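Local coordinates for protein phenyl-3-pyruvate decarboxylase (Azospirillum brasilense, PDB 2NXW) that catalyses the thiamine diphosphate- and magnesium-dependent decarboxylation of aromatic 2-keto acids, converting indole-3-pyruvate to indole-3-acetaldehyde and carbon dioxide in auxin biosynthesis, at residues A172-S176 and R234-L238; A207-C211 and Y332-P336. One frame throughout, in Å; residues are numbered along the deposited sequence.

Contact 1: residues A172-S176 and R234-L238; sequences ARAQS and RRYGL. Unlike the reference sequence in segment 172-176: Q175 (reference Leu).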
loop_
_atom_site.group_PDB
_atom_site.type_symbol
_atom_site.label_atom_id
_atom_site.label_comp_id
_atom_site.label_asym_id
_atom_site.label_seq_id
_atom_site.Cartn_x
_atom_site.Cartn_y
_atom_site.Cartn_z
ATOM N N ALA A 172 21.332 -3.101 15.108
ATOM C CA ALA A 172 22.052 -3.875 14.101
ATOM C C ALA A 172 22.592 -5.157 14.736
ATOM O O ALA A 172 22.552 -6.224 14.135
ATOM C CB ALA A 172 23.201 -3.048 13.515
ATOM N N ARG A 173 23.077 -5.055 15.969
ATOM C CA ARG A 173 23.626 -6.219 16.659
ATOM C C ARG A 173 22.547 -7.150 17.203
ATOM O O ARG A 173 22.745 -8.369 17.273
ATOM C CB ARG A 173 24.544 -5.757 17.802
ATOM C CG ARG A 173 25.935 -5.343 17.340
ATOM C CD ARG A 173 26.465 -4.133 18.088
ATOM N NE ARG A 173 26.624 -4.360 19.522
ATOM C CZ ARG A 173 27.587 -5.090 20.074
ATOM N NH1 ARG A 173 28.504 -5.683 19.317
ATOM N NH2 ARG A 173 27.644 -5.214 21.395
ATOM N N ALA A 174 21.396 -6.591 17.558
ATOM C CA ALA A 174 20.327 -7.405 18.115
ATOM C C ALA A 174 19.590 -8.234 17.084
ATOM O O ALA A 174 19.109 -9.317 17.395
ATOM C CB ALA A 174 19.338 -6.527 18.884
ATOM N N GLN A 175 19.505 -7.735 15.854
ATOM C CA GLN A 175 18.793 -8.473 14.822
ATOM C C GLN A 175 19.663 -8.855 13.643
ATOM O O GLN A 175 19.183 -9.491 12.715
ATOM C CB GLN A 175 17.579 -7.673 14.340
ATOM C CG GLN A 175 16.447 -7.612 15.369
ATOM C CD GLN A 175 15.705 -8.938 15.536
ATOM O OE1 GLN A 175 16.280 -10.022 15.373
ATOM N NE2 GLN A 175 14.422 -8.856 15.881
ATOM N N SER A 176 20.933 -8.470 13.684
ATOM C CA SER A 176 21.875 -8.795 12.608
ATOM C C SER A 176 21.360 -8.350 11.237
ATOM O O SER A 176 21.276 -9.147 10.300
ATOM C CB SER A 176 22.167 -10.302 12.608
ATOM O OG SER A 176 23.321 -10.603 11.836
ATOM N N ARG A 234 25.778 -18.575 13.286
ATOM C CA ARG A 234 27.065 -18.009 12.897
ATOM C C ARG A 234 27.136 -16.525 13.253
ATOM O O ARG A 234 28.112 -16.065 13.848
ATOM C CB ARG A 234 27.301 -18.162 11.393
ATOM C CG ARG A 234 28.689 -17.693 10.978
ATOM C CD ARG A 234 28.790 -17.430 9.494
ATOM N NE ARG A 234 28.375 -18.573 8.693
ATOM C CZ ARG A 234 28.988 -19.752 8.684
ATOM N NH1 ARG A 234 30.057 -19.954 9.440
ATOM N NH2 ARG A 234 28.530 -20.723 7.909
ATOM N N ARG A 235 26.096 -15.771 12.904
ATOM C CA ARG A 235 26.110 -14.331 13.165
ATOM C C ARG A 235 26.314 -13.981 14.635
ATOM O O ARG A 235 27.058 -13.047 14.956
ATOM C CB ARG A 235 24.814 -13.687 12.664
ATOM C CG ARG A 235 24.583 -13.808 11.153
ATOM C CD ARG A 235 25.623 -13.058 10.318
ATOM N NE ARG A 235 25.240 -13.078 8.905
ATOM C CZ ARG A 235 25.868 -13.754 7.946
ATOM N NH1 ARG A 235 26.946 -14.483 8.221
ATOM N NH2 ARG A 235 25.397 -13.726 6.707
ATOM N N TYR A 236 25.681 -14.741 15.522
ATOM C CA TYR A 236 25.771 -14.468 16.950
ATOM C C TYR A 236 26.899 -15.186 17.696
ATOM O O TYR A 236 26.977 -15.137 18.929
ATOM C CB TYR A 236 24.413 -14.749 17.608
ATOM C CG TYR A 236 23.295 -13.877 17.057
ATOM C CD1 TYR A 236 23.514 -12.522 16.788
ATOM C CD2 TYR A 236 22.030 -14.403 16.793
ATOM C CE1 TYR A 236 22.508 -11.709 16.267
ATOM C CE2 TYR A 236 21.000 -13.591 16.267
ATOM C CZ TYR A 236 21.257 -12.247 16.008
ATOM O OH TYR A 236 20.270 -11.441 15.495
ATOM N N GLY A 237 27.776 -15.848 16.948
ATOM C CA GLY A 237 28.894 -16.542 17.568
ATOM C C GLY A 237 28.496 -17.641 18.536
ATOM O O GLY A 237 29.108 -17.808 19.590
ATOM N N LEU A 238 27.481 -18.411 18.167
ATOM C CA LEU A 238 26.985 -19.488 19.014
ATOM C C LEU A 238 27.453 -20.893 18.624
ATOM O O LEU A 238 26.886 -21.874 19.087
ATOM C CB LEU A 238 25.457 -19.458 19.002
ATOM C CG LEU A 238 24.857 -18.183 19.587
ATOM C CD1 LEU A 238 23.345 -18.182 19.399
ATOM C CD2 LEU A 238 25.220 -18.111 21.074
HETATM O O HOH W 1 17.771 -12.196 16.099
#

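Contact 2: residues A207-C211 and Y332-P336; sequences ALAAC and YADIP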
loop_
_atom_site.group_PDB
_atom_site.type_symbol
_atom_site.label_atom_id
_atom_site.label_comp_id
_atom_site.label_asym_id
_atom_site.label_seq_id
_atom_site.Cartn_x
_atom_site.Cartn_y
_atom_site.Cartn_z
ATOM N N ALA A 207 8.503 -16.868 29.069
ATOM C CA ALA A 207 8.254 -17.433 27.749
ATOM C C ALA A 207 9.429 -18.305 27.332
ATOM O O ALA A 207 9.246 -19.315 26.653
ATOM C CB ALA A 207 8.041 -16.321 26.727
ATOM N N LEU A 208 10.630 -17.904 27.735
ATOM C CA LEU A 208 11.836 -18.658 27.420
ATOM C C LEU A 208 11.762 -20.056 28.028
ATOM O O LEU A 208 12.021 -21.055 27.356
ATOM C CB LEU A 208 13.070 -17.929 27.955
ATOM C CG LEU A 208 14.414 -18.648 27.811
ATOM C CD1 LEU A 208 14.668 -18.975 26.341
ATOM C CD2 LEU A 208 15.524 -17.768 28.368
ATOM N N ALA A 209 11.395 -20.122 29.304
ATOM C CA ALA A 209 11.286 -21.399 30.001
ATOM C C ALA A 209 10.206 -22.293 29.394
ATOM O O ALA A 209 10.433 -23.482 29.148
ATOM C CB ALA A 209 10.994 -21.155 31.482
ATOM N N ALA A 210 9.031 -21.720 29.153
ATOM C CA ALA A 210 7.923 -22.460 28.574
ATOM C C ALA A 210 8.290 -22.949 27.175
ATOM O O ALA A 210 8.026 -24.096 26.817
ATOM C CB ALA A 210 6.683 -21.576 28.510
ATOM N N CYS A 211 8.910 -22.070 26.394
ATOM C CA CYS A 211 9.318 -22.410 25.038
ATOM C C CYS A 211 10.314 -23.571 25.037
ATOM O O CYS A 211 10.154 -24.537 24.294
ATOM C CB CYS A 211 9.940 -21.181 24.375
ATOM S SG CYS A 211 10.477 -21.455 22.678
ATOM N N TYR A 332 6.327 -17.348 20.443
ATOM C CA TYR A 332 6.887 -16.807 21.671
ATOM C C TYR A 332 7.730 -15.606 21.257
ATOM O O TYR A 332 8.630 -15.732 20.425
ATOM C CB TYR A 332 7.795 -17.837 22.342
ATOM C CG TYR A 332 7.087 -19.016 22.961
ATOM C CD1 TYR A 332 6.536 -18.931 24.238
ATOM C CD2 TYR A 332 7.003 -20.232 22.288
ATOM C CE1 TYR A 332 5.926 -20.035 24.832
ATOM C CE2 TYR A 332 6.394 -21.340 22.870
ATOM C CZ TYR A 332 5.862 -21.234 24.141
ATOM O OH TYR A 332 5.274 -22.333 24.723
ATOM N N ALA A 333 7.441 -14.445 21.829
ATOM C CA ALA A 333 8.181 -13.237 21.504
ATOM C C ALA A 333 9.263 -12.962 22.541
ATOM O O ALA A 333 9.240 -13.510 23.641
ATOM C CB ALA A 333 7.220 -12.046 21.409
ATOM N N ASP A 334 10.216 -12.109 22.176
ATOM C CA ASP A 334 11.315 -11.731 23.052
ATOM C C ASP A 334 12.148 -12.909 23.543
ATOM O O ASP A 334 12.403 -13.064 24.738
ATOM C CB ASP A 334 10.782 -10.926 24.243
ATOM C CG ASP A 334 9.951 -9.737 23.809
ATOM O OD1 ASP A 334 10.260 -9.157 22.748
ATOM O OD2 ASP A 334 8.994 -9.378 24.527
ATOM N N ILE A 335 12.579 -13.737 22.600
ATOM C CA ILE A 335 13.405 -14.889 22.913
ATOM C C ILE A 335 14.675 -14.844 22.077
ATOM O O ILE A 335 14.663 -15.207 20.900
ATOM C CB ILE A 335 12.669 -16.213 22.622
ATOM C CG1 ILE A 335 11.458 -16.336 23.552
ATOM C CG2 ILE A 335 13.630 -17.395 22.783
ATOM C CD1 ILE A 335 10.780 -17.682 23.523
ATOM N N PRO A 336 15.780 -14.364 22.663
ATOM C CA PRO A 336 17.046 -14.295 21.928
ATOM C C PRO A 336 17.522 -15.719 21.684
ATOM O O PRO A 336 17.330 -16.590 22.526
ATOM C CB PRO A 336 17.957 -13.518 22.876
ATOM C CG PRO A 336 17.405 -13.855 24.238
ATOM C CD PRO A 336 15.920 -13.816 24.025
#

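Contact 1: residues A172-S176 and R234-L238
Water 1 joins Q175 to Y236, lying 2.7 Å from Q175 OE1, to which it can donate, and 2.7 Å from the hydroxyl oxygen Y236 OH. The bridge spans a domain boundary: 172-176 closes helix 161-175 next to the parallel sheet of the N-terminal thiamine diphosphate-binding domain, while 234-238 closes helix 231-235 of the Rossmann-like central domain. The second helix ends in a Schellman motif with G237, at positive phi, as the C' residue; G237 N reaches back to R234 O. Y236 is the first residue beyond helical geometry there, and its CG stands anti to the carbonyl carbon (chi1 -61°). The ring thus extends to the opposing helix end, where its hydroxyl meets the last backbone units: Y236 OH comes within 3.1 Å of A174 O. Along the ring, Y236 CE1 meets R173 O obliquely at 3.5 Å. S176 leaves its helix with positive phi (54°), and its CB points at the other segment, 3.6 Å from Y236 OH. K110, in the turn after helix 100-108, ties the two sides together, as its carbonyl oxygen accepts bonds from both S176 OG and R235 NE while its NZ donates to Q175 O. R235 NH2 is held by E109 O, so the guanidinium has two backbone carbonyls to fix its direction. A glycerol, probably from the crystallisation liquor, bonds to S176 OG and R173 O. With S176 OG anti to the backbone N (chi1 -164°), that oxygen lies against the aliphatic part of the arginine, 3.5 Å from R235 CG.

Contact 2: residues A207-C211 and Y332-P336
C211 sits on the Y332 ring through a CH-pi contact: C211 CB is 3.7 Å from the ring centroid and only 10° off the normal, almost directly over the middle of one face. The same cysteine makes a sulfur-aromatic contact from an oblique direction, with C211 SG 4.3 Å from that centroid. The sulfur is anti to the backbone N (chi1 -179°), which sets it off the ring centre, close to Y332 CD2. Two alanine methyls add apolar contacts along one flank of the tyrosine, A207 CB 3.9 Å from Y332 CD1 and A210 CB 4.1 Å from Y332 CE1. Here helix 205-221 lies against strand 330-333, the edge strand of the mixed central-domain sheet, and the turn that leads into helix 337-346; L340 of that helix touches both C211 and I335. The second apolar group centres on I335, whose CD1 meets C211 CB at 3.7 Å, while its other branch, I335 CG2, reaches L208 CD1 at 4.0 Å. No hydrogen bond crosses between the segments. The polar end of the tyrosine is engaged one turn farther along the same helix, where Y332 OH bonds E214 OE1. Replacing Y332 by an alanine is likely to strip C211 CB of its aromatic face and leave E214 OE1 without its hydroxyl mate. On the ring's helix side, the carbonyl oxygen A207 O approaches Y332 CD1 obliquely at 3.7 Å.

Contacts 1 and 2 have centres about 17 Å apart and nearest atoms about 7 Å apart, without touching. Their segments alternate along the chain: 172-176, 207-211, 234-238, then 332-336. Contact 1 joins the N-terminal and central domains, whereas contact 2 fastens helix 205-221 to the edge of the central sheet; that helix leads through strand 225-229 into helix 231-235 of contact 1. The loop between strands 317-321 and 324-327 lies near both: R323 touches Q175 and shares a backbone hydrogen bond with I335. Both contacts lie away from the thiamine diphosphate and magnesium sites, so they concern how the domains are joined and built.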